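Local coordinates for protein kcn28 (Kitasatospora, PDB 6J31) that adopts the two-domain GT-B fold, with a parallel sheet in each half, and holds a ligand in a pocket lined by residues of both halves, at residues D73-A76 / Q77-V80; G87-P90 / Q91-A95; E139-A142 / P143-E146. One frame throughout, in Å; residues are numbered along the deposited sequence.

Contact 1 (D73-A76 / Q77-V80)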
loop_
_atom_site.group_PDB
_atom_site.type_symbol
_atom_site.label_atom_id
_atom_site.label_comp_id
_atom_site.label_asym_id
_atom_site.label_seq_id
_atom_site.Cartn_x
_atom_site.Cartn_y
_atom_site.Cartn_z
ATOM N N ASP A 73 6.929 7.995 18.914
ATOM C CA ASP A 73 6.396 7.120 19.949
ATOM C C ASP A 73 5.087 6.522 19.452
ATOM O O ASP A 73 4.379 7.129 18.644
ATOM C CB ASP A 73 6.183 7.893 21.267
ATOM C CG ASP A 73 5.730 7.003 22.417
ATOM O OD1 ASP A 73 5.380 5.824 22.188
ATOM O OD2 ASP A 73 5.718 7.497 23.565
ATOM N N GLN A 74 4.776 5.316 19.934
ATOM C CA GLN A 74 3.586 4.614 19.459
ATOM C C GLN A 74 2.312 5.344 19.870
ATOM O O GLN A 74 1.399 5.523 19.056
ATOM C CB GLN A 74 3.578 3.181 19.990
ATOM C CG GLN A 74 2.240 2.477 19.833
ATOM C CD GLN A 74 2.303 1.007 20.202
ATOM O OE1 GLN A 74 2.743 0.648 21.294
ATOM N NE2 GLN A 74 1.844 0.148 19.296
ATOM N N ILE A 75 2.206 5.742 21.137
ATOM C CA ILE A 75 1.028 6.494 21.556
ATOM C C ILE A 75 0.993 7.848 20.856
ATOM O O ILE A 75 -0.075 8.334 20.462
ATOM C CB ILE A 75 0.976 6.635 23.090
ATOM C CG1 ILE A 75 0.919 5.263 23.776
ATOM C CG2 ILE A 75 -0.215 7.490 23.514
ATOM C CD1 ILE A 75 2.273 4.612 24.017
ATOM N N ALA A 76 2.162 8.467 20.671
ATOM C CA ALA A 76 2.230 9.742 19.961
ATOM C C ALA A 76 1.794 9.600 18.508
ATOM O O ALA A 76 1.151 10.499 17.955
ATOM C CB ALA A 76 3.645 10.314 20.040
ATOM N N GLN A 77 2.151 8.485 17.866
ATOM C CA GLN A 77 1.720 8.248 16.492
ATOM C C GLN A 77 0.201 8.125 16.403
ATOM O O GLN A 77 -0.414 8.621 15.452
ATOM C CB GLN A 77 2.440 7.015 15.934
ATOM C CG GLN A 77 1.750 5.668 16.128
ATOM C CD GLN A 77 1.710 4.839 14.863
ATOM O OE1 GLN A 77 2.670 4.851 14.083
ATOM N NE2 GLN A 77 0.612 4.093 14.659
ATOM N N MET A 78 -0.426 7.477 17.391
ATOM C CA MET A 78 -1.885 7.422 17.430
ATOM C C MET A 78 -2.489 8.803 17.644
ATOM O O MET A 78 -3.573 9.100 17.128
ATOM C CB MET A 78 -2.359 6.459 18.514
ATOM C CG MET A 78 -1.879 5.040 18.323
ATOM S SD MET A 78 -2.521 3.950 19.597
ATOM C CE MET A 78 -1.077 3.800 20.629
ATOM N N ASP A 79 -1.825 9.646 18.435
ATOM C CA ASP A 79 -2.337 10.990 18.667
ATOM C C ASP A 79 -2.275 11.831 17.399
ATOM O O ASP A 79 -3.147 12.676 17.165
ATOM C CB ASP A 79 -1.569 11.650 19.809
ATOM C CG ASP A 79 -1.989 11.124 21.168
ATOM O OD1 ASP A 79 -3.158 10.702 21.304
ATOM O OD2 ASP A 79 -1.153 11.133 22.097
ATOM N N VAL A 80 -1.243 11.628 16.575
ATOM C CA VAL A 80 -1.160 12.342 15.303
ATOM C C VAL A 80 -2.321 11.949 14.394
ATOM O O VAL A 80 -2.939 12.803 13.746
ATOM C CB VAL A 80 0.202 12.084 14.636
ATOM C CG1 VAL A 80 0.169 12.491 13.168
ATOM C CG2 VAL A 80 1.293 12.836 15.376
#
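Gln77 N donates to Asp73 O at 2.7 Å, the first of four i to i+4 bonds; Met78 N to Gln74 O, Asp79 N to Ile75 O and Val80 N to Ala76 O continue the series. Asp73 is the N-cap of helix 74-96: its OD1 takes a weak bond from Ile75 N at 3.3 Å, while OD2 forms a salt bridge with Arg153. Asp79 runs alongside Ile75, with OD2 at 4.0 Å from Ile75 CG2. Its other oxygen, OD1, is hydrogen-bonded to His157 ND1. Met78 is bent at its thioether (chi3 -103°), which folds CE back across the Gln74 chain, 3.7 Å from Gln74 CG, and 4.0 Å from Ile75 CG1. Gln77 CG sits tightly against Gln74 O at 3.0 Å, whereas the Gln77 amide is directed off the turn and, in the model, NE2 is covalently linked to a modified side chain of the bound peptide. Around this opening turn, Leu148 of helix 142-150 packs on Gln74, Ile75 and Met78, and helix 152-167 covers the neighbouring surface through Arg153 and His157.

Contact 2 (G87-P90 / Q91-A95)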
loop_
_atom_site.group_PDB
_atom_site.type_symbol
_atom_site.label_atom_id
_atom_site.label_comp_id
_atom_site.label_asym_id
_atom_site.label_seq_id
_atom_site.Cartn_x
_atom_site.Cartn_y
_atom_site.Cartn_z
ATOM N N GLY A 87 -9.171 17.109 12.563
ATOM C CA GLY A 87 -9.045 18.200 11.606
ATOM C C GLY A 87 -9.745 17.942 10.282
ATOM O O GLY A 87 -10.195 18.880 9.615
ATOM N N MET A 88 -9.770 16.682 9.840
ATOM C CA MET A 88 -10.313 16.370 8.519
ATOM C C MET A 88 -11.823 16.575 8.460
ATOM O O MET A 88 -12.343 17.146 7.495
ATOM C CB MET A 88 -9.955 14.935 8.133
ATOM C CG MET A 88 -10.238 14.593 6.686
ATOM S SD MET A 88 -10.035 12.837 6.330
ATOM C CE MET A 88 -8.328 12.561 6.788
ATOM N N LEU A 89 -12.542 16.110 9.478
ATOM C CA LEU A 89 -14.003 16.083 9.401
ATOM C C LEU A 89 -14.624 17.455 9.168
ATOM O O LEU A 89 -15.459 17.575 8.254
ATOM C CB LEU A 89 -14.557 15.407 10.658
ATOM C CG LEU A 89 -16.074 15.371 10.794
ATOM C CD1 LEU A 89 -16.705 14.670 9.603
ATOM C CD2 LEU A 89 -16.425 14.651 12.084
ATOM N N PRO A 90 -14.274 18.517 9.910
ATOM C CA PRO A 90 -14.891 19.822 9.614
ATOM C C PRO A 90 -14.542 20.343 8.232
ATOM O O PRO A 90 -15.374 21.000 7.595
ATOM C CB PRO A 90 -14.348 20.733 10.723
ATOM C CG PRO A 90 -13.116 20.067 11.202
ATOM C CD PRO A 90 -13.335 18.603 11.041
ATOM N N GLN A 91 -13.328 20.078 7.751
ATOM C CA GLN A 91 -12.976 20.505 6.401
ATOM C C GLN A 91 -13.806 19.775 5.357
ATOM O O GLN A 91 -14.312 20.398 4.417
ATOM C CB GLN A 91 -11.490 20.291 6.156
ATOM C CG GLN A 91 -10.620 21.099 7.083
ATOM C CD GLN A 91 -9.162 20.926 6.778
ATOM O OE1 GLN A 91 -8.678 21.403 5.757
ATOM N NE2 GLN A 91 -8.443 20.261 7.673
ATOM N N LEU A 92 -13.981 18.464 5.522
ATOM C CA LEU A 92 -14.835 17.714 4.609
ATOM C C LEU A 92 -16.275 18.199 4.690
ATOM O O LEU A 92 -16.959 18.304 3.665
ATOM C CB LEU A 92 -14.758 16.225 4.931
ATOM C CG LEU A 92 -13.433 15.521 4.655
ATOM C CD1 LEU A 92 -13.569 14.058 5.010
ATOM C CD2 LEU A 92 -13.023 15.690 3.203
ATOM N N ARG A 93 -16.759 18.482 5.902
ATOM C CA ARG A 93 -18.126 18.970 6.054
ATOM C C ARG A 93 -18.316 20.292 5.325
ATOM O O ARG A 93 -19.295 20.472 4.592
ATOM C CB ARG A 93 -18.472 19.124 7.538
ATOM C CG ARG A 93 -19.934 19.484 7.818
ATOM C CD ARG A 93 -20.209 19.628 9.320
ATOM N NE ARG A 93 -19.681 18.499 10.088
ATOM C CZ ARG A 93 -20.326 17.353 10.298
ATOM N NH1 ARG A 93 -21.544 17.162 9.802
ATOM N NH2 ARG A 93 -19.748 16.395 11.010
ATOM N N ALA A 94 -17.363 21.213 5.480
ATOM C CA ALA A 94 -17.472 22.518 4.836
ATOM C C ALA A 94 -17.460 22.395 3.317
ATOM O O ALA A 94 -18.220 23.084 2.624
ATOM C CB ALA A 94 -16.342 23.428 5.316
ATOM N N ALA A 95 -16.601 21.528 2.779
ATOM C CA ALA A 95 -16.481 21.411 1.330
ATOM C C ALA A 95 -17.740 20.819 0.697
ATOM O O ALA A 95 -18.145 21.240 -0.392
ATOM C CB ALA A 95 -15.256 20.573 0.972
#
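At a proline kink near the C-terminal end of helix 74-96, the connection between strands 53-56 and 103-107 of the N-terminal Rossmann-like half, the Gln91 side chain bonds to the carbonyl of Gly87. Pro90 has no N-H to give to the preceding turn, and the helix is bent there: Gln91 N stands 3.8 Å from Gly87 O, too far for the usual i to i+4 bond. The side chain takes up this carbonyl instead. With CG beside its own backbone N (chi1 -62°) and the chain extended beyond, Gln91 reaches back along the helix so that NE2 donates to Gly87 O at 3.0 Å. The other end of the amide is held as well, since OE1 accepts from Thr58 N in the loop after strand 53-56; two bonds thus fix the rotation of the group. Normal helical pairing resumes with Leu92 N to Met88 O, Arg93 N to Leu89 O and Ala94 N to Pro90 O. On the buried side Met88 and Leu92 run side by side, Met88 CG lying 3.8 Å from Leu92 CD1. Helix 112-120 covers this apolar surface, with Leu116 touching both Leu89 and Leu92. Arg93, bent at chi3 (-48°), swings its guanidinium across the branched end of Leu89, where NH2 approaches Leu89 CD1 to 3.8 Å. Gly87 O receives the Gln91 amide from above its carbonyl plane, 60° out of it, although the oxygen itself lies nearly in the plane of that amide.

Contact 3 (E139-A142 / P143-E146)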
loop_
_atom_site.group_PDB
_atom_site.type_symbol
_atom_site.label_atom_id
_atom_site.label_comp_id
_atom_site.label_asym_id
_atom_site.label_seq_id
_atom_site.Cartn_x
_atom_site.Cartn_y
_atom_site.Cartn_z
ATOM N N GLU A 139 -9.039 -9.671 18.028
ATOM C CA GLU A 139 -8.985 -10.343 19.329
ATOM C C GLU A 139 -7.563 -10.750 19.700
ATOM O O GLU A 139 -7.200 -10.730 20.882
ATOM C CB GLU A 139 -9.921 -11.551 19.385
ATOM C CG GLU A 139 -11.384 -11.186 19.597
ATOM C CD GLU A 139 -12.292 -12.402 19.641
ATOM O OE1 GLU A 139 -11.824 -13.469 20.096
ATOM O OE2 GLU A 139 -13.471 -12.291 19.245
ATOM N N ARG A 140 -6.747 -11.146 18.718
ATOM C CA ARG A 140 -5.364 -11.496 19.036
ATOM C C ARG A 140 -4.604 -10.284 19.562
ATOM O O ARG A 140 -3.691 -10.430 20.384
ATOM C CB ARG A 140 -4.647 -12.072 17.814
ATOM C CG ARG A 140 -5.542 -12.457 16.647
ATOM C CD ARG A 140 -5.804 -13.956 16.587
ATOM N NE ARG A 140 -7.138 -14.302 17.072
ATOM C CZ ARG A 140 -7.655 -15.528 17.036
ATOM N NH1 ARG A 140 -6.950 -16.535 16.534
ATOM N NH2 ARG A 140 -8.878 -15.745 17.501
ATOM N N MET A 141 -4.980 -9.087 19.112
ATOM C CA MET A 141 -4.366 -7.832 19.525
ATOM C C MET A 141 -4.987 -7.244 20.777
ATOM O O MET A 141 -4.516 -6.205 21.253
ATOM C CB MET A 141 -4.467 -6.801 18.404
ATOM C CG MET A 141 -3.646 -7.229 17.262
ATOM S SD MET A 141 -1.917 -6.990 17.660
ATOM C CE MET A 141 -1.258 -8.313 16.683
ATOM N N ALA A 142 -6.017 -7.885 21.323
ATOM C CA ALA A 142 -6.664 -7.349 22.516
ATOM C C ALA A 142 -5.724 -7.176 23.703
ATOM O O ALA A 142 -5.883 -6.179 24.428
ATOM C CB ALA A 142 -7.858 -8.236 22.895
ATOM N N PRO A 143 -4.751 -8.061 23.967
ATOM C CA PRO A 143 -3.799 -7.767 25.053
ATOM C C PRO A 143 -2.988 -6.506 24.819
ATOM O O PRO A 143 -2.722 -5.758 25.768
ATOM C CB PRO A 143 -2.912 -9.018 25.083
ATOM C CG PRO A 143 -3.779 -10.091 24.561
ATOM C CD PRO A 143 -4.583 -9.442 23.477
ATOM N N VAL A 144 -2.567 -6.262 23.576
ATOM C CA VAL A 144 -1.817 -5.049 23.266
ATOM C C VAL A 144 -2.666 -3.811 23.528
ATOM O O VAL A 144 -2.183 -2.812 24.077
ATOM C CB VAL A 144 -1.322 -5.102 21.807
ATOM C CG1 VAL A 144 -0.708 -3.767 21.388
ATOM C CG2 VAL A 144 -0.336 -6.249 21.619
ATOM N N VAL A 145 -3.947 -3.860 23.157
ATOM C CA VAL A 145 -4.828 -2.711 23.354
ATOM C C VAL A 145 -5.068 -2.457 24.839
ATOM O O VAL A 145 -5.007 -1.313 25.303
ATOM C CB VAL A 145 -6.143 -2.913 22.583
ATOM C CG1 VAL A 145 -7.187 -1.910 23.034
ATOM C CG2 VAL A 145 -5.892 -2.775 21.097
ATOM N N GLU A 146 -5.344 -3.514 25.606
ATOM C CA GLU A 146 -5.568 -3.341 27.039
ATOM C C GLU A 146 -4.336 -2.795 27.743
ATOM O O GLU A 146 -4.448 -1.945 28.633
ATOM C CB GLU A 146 -5.991 -4.668 27.668
ATOM C CG GLU A 146 -7.477 -4.805 27.916
ATOM C CD GLU A 146 -8.035 -3.607 28.666
ATOM O OE1 GLU A 146 -7.393 -3.188 29.656
ATOM O OE2 GLU A 146 -9.114 -3.101 28.293
#
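The backbone passes from the weakly bonded helix 137-140 into helix 142-150 through Met141, whose psi of -2° turns the chain before the second helix gets under way. Ala142 N bonds to Glu139 O at 3.1 Å, a tighter i to i+3 closure than an alpha-helical turn. Pro143 has no proton to offer the preceding turn, and its ring methylene CD rests 3.4 Å from Arg140 O instead. Regular bonding then sets in: Val145 N donates to Met141 O at 3.1 Å, and Glu146 N donates to Ala142 O at 3.0 Å. The side chains meet only loosely. Met141 bends at chi2 (-74°), and its SD comes to 4.3 Å from Val144 CG2. Ala142 CB lies against the proline ring, 3.5 Å from Pro143 CD. Val145 sets CG1 anti to its backbone N (chi1 166°), which puts CG2 beside that N, anti to the carbonyl carbon, 3.7 Å from Met141 O. Glu146 bends away from the turn, and its OE1 makes a weak hydrogen bond to Gln150 NE2. Met141 also packs on the backbone of the bound peptide, and Val145 on one of its apolar side chains. With no polar side chain bonded across it, the turn depends on main-chain hydrogen bonds, and the missing N-H of Pro143 falls in the first turn of the new helix, where the alpha-helical pattern has yet to begin.

The three contacts follow one another along the chain; none nests in or crosses another, and each closes just a local turn. Contact 1 starts helix 74-96, after a loop, partly unmodelled, that follows strand 53-56. Contact 2 lies on the same helix toward its other end, with centres about 22 Å apart, where the helix packs on helix 112-120. The chain then runs through strands 103-107 and 124-128 to contact 3, which joins helices 137-140 and 142-150. Contact 3 returns close to contact 1, nearest atoms about 5 Å apart, and both touch the bound peptide. Contact 2 lies farther off, its centre about 32 Å from that of contact 3.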